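Local structure of archaeosine synthase (Pyrobaculum calidifontis, 5K0P) at residues R12-G17 / S29-V34. The protein converts the nitrile of preQ0-modified tRNA into the formamidine of archaeosine, using free ammonium, in a tunnel-fold homodecamer with active sites between subunits. Residues are numbered along the deposited sequence; the frame is centred on the assembly and turned at random. Where two conformers were deposited one is given.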
loop_
_atom_site.group_PDB
_atom_site.type_symbol
_atom_site.label_atom_id
_atom_site.label_comp_id
_atom_site.label_asym_id
_atom_site.label_seq_id
_atom_site.Cartn_x
_atom_site.Cartn_y
_atom_site.Cartn_z
ATOM N N ARG A 12 17.832 -15.764 2.223
ATOM C CA ARG A 12 17.569 -14.468 2.798
ATOM C C ARG A 12 16.850 -14.719 4.103
ATOM O O ARG A 12 15.855 -15.471 4.130
ATOM C CB ARG A 12 16.748 -13.594 1.843
ATOM C CG ARG A 12 17.495 -13.236 0.534
ATOM C CD ARG A 12 16.826 -12.173 -0.405
ATOM N NE ARG A 12 17.528 -12.031 -1.696
ATOM C CZ ARG A 12 18.013 -10.891 -2.184
ATOM N NH1 ARG A 12 18.661 -10.894 -3.296
ATOM N NH2 ARG A 12 17.864 -9.762 -1.550
ATOM N N LEU A 13 17.356 -14.119 5.175
ATOM C CA LEU A 13 16.688 -14.195 6.508
ATOM C C LEU A 13 16.430 -12.832 7.032
ATOM O O LEU A 13 17.249 -11.954 6.832
ATOM C CB LEU A 13 17.511 -14.968 7.501
ATOM C CG LEU A 13 18.015 -16.265 6.979
ATOM C CD1 LEU A 13 19.228 -16.724 7.795
ATOM C CD2 LEU A 13 16.888 -17.282 6.962
ATOM N N LYS A 14 15.293 -12.624 7.695
ATOM C CA LYS A 14 14.927 -11.315 8.166
ATOM C C LYS A 14 14.187 -11.461 9.461
ATOM O O LYS A 14 13.231 -12.246 9.547
ATOM C CB LYS A 14 14.011 -10.619 7.169
ATOM C CG LYS A 14 13.517 -9.268 7.664
ATOM C CD LYS A 14 12.535 -8.525 6.700
ATOM C CE LYS A 14 13.200 -8.090 5.389
ATOM N NZ LYS A 14 12.144 -7.404 4.616
ATOM N N THR A 15 14.593 -10.694 10.464
ATOM C CA THR A 15 13.911 -10.778 11.753
ATOM C C THR A 15 14.095 -9.500 12.587
ATOM O O THR A 15 14.783 -8.569 12.167
ATOM C CB THR A 15 14.318 -12.068 12.517
ATOM O OG1 THR A 15 13.366 -12.289 13.559
ATOM C CG2 THR A 15 15.689 -11.933 13.160
ATOM N N ARG A 16 13.463 -9.426 13.758
ATOM C CA ARG A 16 13.603 -8.260 14.635
ATOM C C ARG A 16 14.576 -8.623 15.744
ATOM O O ARG A 16 14.701 -9.760 16.133
ATOM C CB ARG A 16 12.250 -7.806 15.239
ATOM C CG ARG A 16 11.170 -7.358 14.195
ATOM C CD ARG A 16 11.207 -5.863 13.778
ATOM N NE ARG A 16 10.868 -5.068 14.974
ATOM C CZ ARG A 16 9.630 -4.770 15.376
ATOM N NH1 ARG A 16 8.583 -5.123 14.644
ATOM N NH2 ARG A 16 9.428 -4.089 16.510
ATOM N N GLY A 17 15.230 -7.644 16.292
ATOM C CA GLY A 17 16.102 -7.862 17.437
ATOM C C GLY A 17 16.188 -6.604 18.289
ATOM O O GLY A 17 15.505 -5.612 18.006
ATOM N N SER A 29 15.946 -0.998 19.409
ATOM C CA SER A 29 15.243 -1.999 18.639
ATOM C C SER A 29 15.667 -1.979 17.141
ATOM O O SER A 29 16.077 -0.986 16.660
ATOM C CB SER A 29 13.756 -1.764 18.903
ATOM O OG SER A 29 12.967 -2.596 18.078
ATOM N N PHE A 30 15.742 -3.111 16.467
ATOM C CA PHE A 30 16.141 -3.194 15.092
ATOM C C PHE A 30 15.454 -4.264 14.288
ATOM O O PHE A 30 14.904 -5.215 14.833
ATOM C CB PHE A 30 17.684 -3.311 14.911
ATOM C CG PHE A 30 18.331 -4.517 15.522
ATOM C CD1 PHE A 30 18.423 -5.660 14.850
ATOM C CD2 PHE A 30 18.850 -4.460 16.808
ATOM C CE1 PHE A 30 19.041 -6.776 15.392
ATOM C CE2 PHE A 30 19.436 -5.535 17.406
ATOM C CZ PHE A 30 19.564 -6.735 16.691
ATOM N N GLU A 31 15.519 -4.082 12.955
ATOM C CA GLU A 31 15.251 -5.125 12.047
ATOM C C GLU A 31 16.581 -5.536 11.358
ATOM O O GLU A 31 17.322 -4.722 10.887
ATOM C CB GLU A 31 14.170 -4.609 11.039
ATOM C CG GLU A 31 13.731 -5.762 10.148
ATOM C CD GLU A 31 13.029 -5.323 8.876
ATOM O OE1 GLU A 31 13.724 -4.828 7.898
ATOM O OE2 GLU A 31 11.792 -5.532 8.859
ATOM N N VAL A 32 16.850 -6.814 11.274
ATOM C CA VAL A 32 18.061 -7.307 10.642
ATOM C C VAL A 32 17.727 -8.233 9.508
ATOM O O VAL A 32 16.829 -9.099 9.642
ATOM C CB VAL A 32 19.010 -7.942 11.659
ATOM C CG1 VAL A 32 18.377 -9.128 12.418
ATOM C CG2 VAL A 32 20.298 -8.429 10.967
ATOM N N SER A 33 18.412 -8.022 8.392
ATOM C CA SER A 33 18.258 -8.841 7.152
ATOM C C SER A 33 19.629 -9.445 6.884
ATOM O O SER A 33 20.592 -8.714 6.907
ATOM C CB SER A 33 17.849 -7.972 5.958
ATOM O OG SER A 33 16.556 -7.493 6.174
ATOM N N VAL A 34 19.703 -10.764 6.686
ATOM C CA VAL A 34 20.939 -11.397 6.238
ATOM C C VAL A 34 20.694 -12.142 4.960
ATOM O O VAL A 34 19.676 -12.876 4.795
ATOM C CB VAL A 34 21.504 -12.291 7.348
ATOM C CG1 VAL A 34 22.791 -12.969 6.962
ATOM C CG2 VAL A 34 21.670 -11.445 8.592
HETATM O O HOH W 1 12.747 -5.218 18.112
#
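L13 faces V34 near one end of the antiparallel β-hairpin formed by strands 10-20 and 27-37, the first two strands of the tunnel-fold sheet. Their backbones exchange a short reciprocal pair of hydrogen bonds, L13 N to V34 O and V34 N to L13 O, each 2.7 Å. Both side chains turn to the helix-covered face, where they pack on F48 of helix 45-53; L13 also touches substrate-binding I45. K14, opposite S33 in a non-hydrogen-bonded pair, lies on the other face. Its chain leaves with CG anti to the backbone N (chi1 176°); CG and CE run past S33 OG, with CE at 3.5 Å, while CD between them lies against the carboxylate of E31. K14 NZ stays 4.5 Å from E31 OE1, beyond salt-bridge range. T15 and V32 form the next hydrogen-bonded pair, their side chains side by side with T15 CG2 4.0 Å from V32 CG1, while T15 OG1 is hydrogen-bonded to G92 O of a second subunit. That subunit also pairs with residues 12-14, continuing the sheet across the interface. The R16 chain turns about its CB-CG and CG-CD bonds, bringing the edge of its guanidinium toward S29 OG and F30 O without a hydrogen bond. At G17 the ring of F30 folds back over the neighbouring strand, its chi1 of 61° placing it above the glycine backbone in a CH-π contact, with G17 CA 3.9 Å from the ring centroid. The ring also meets substrate-binding H62 edge-to-face, so an alanine here would probably uncover the G17 backbone and deprive the imidazole of its aromatic neighbour. On the far side of G17 O from the ring, a water donates to that oxygen at 2.8 Å and hydrogen-bonds S29 OG at 2.6 Å.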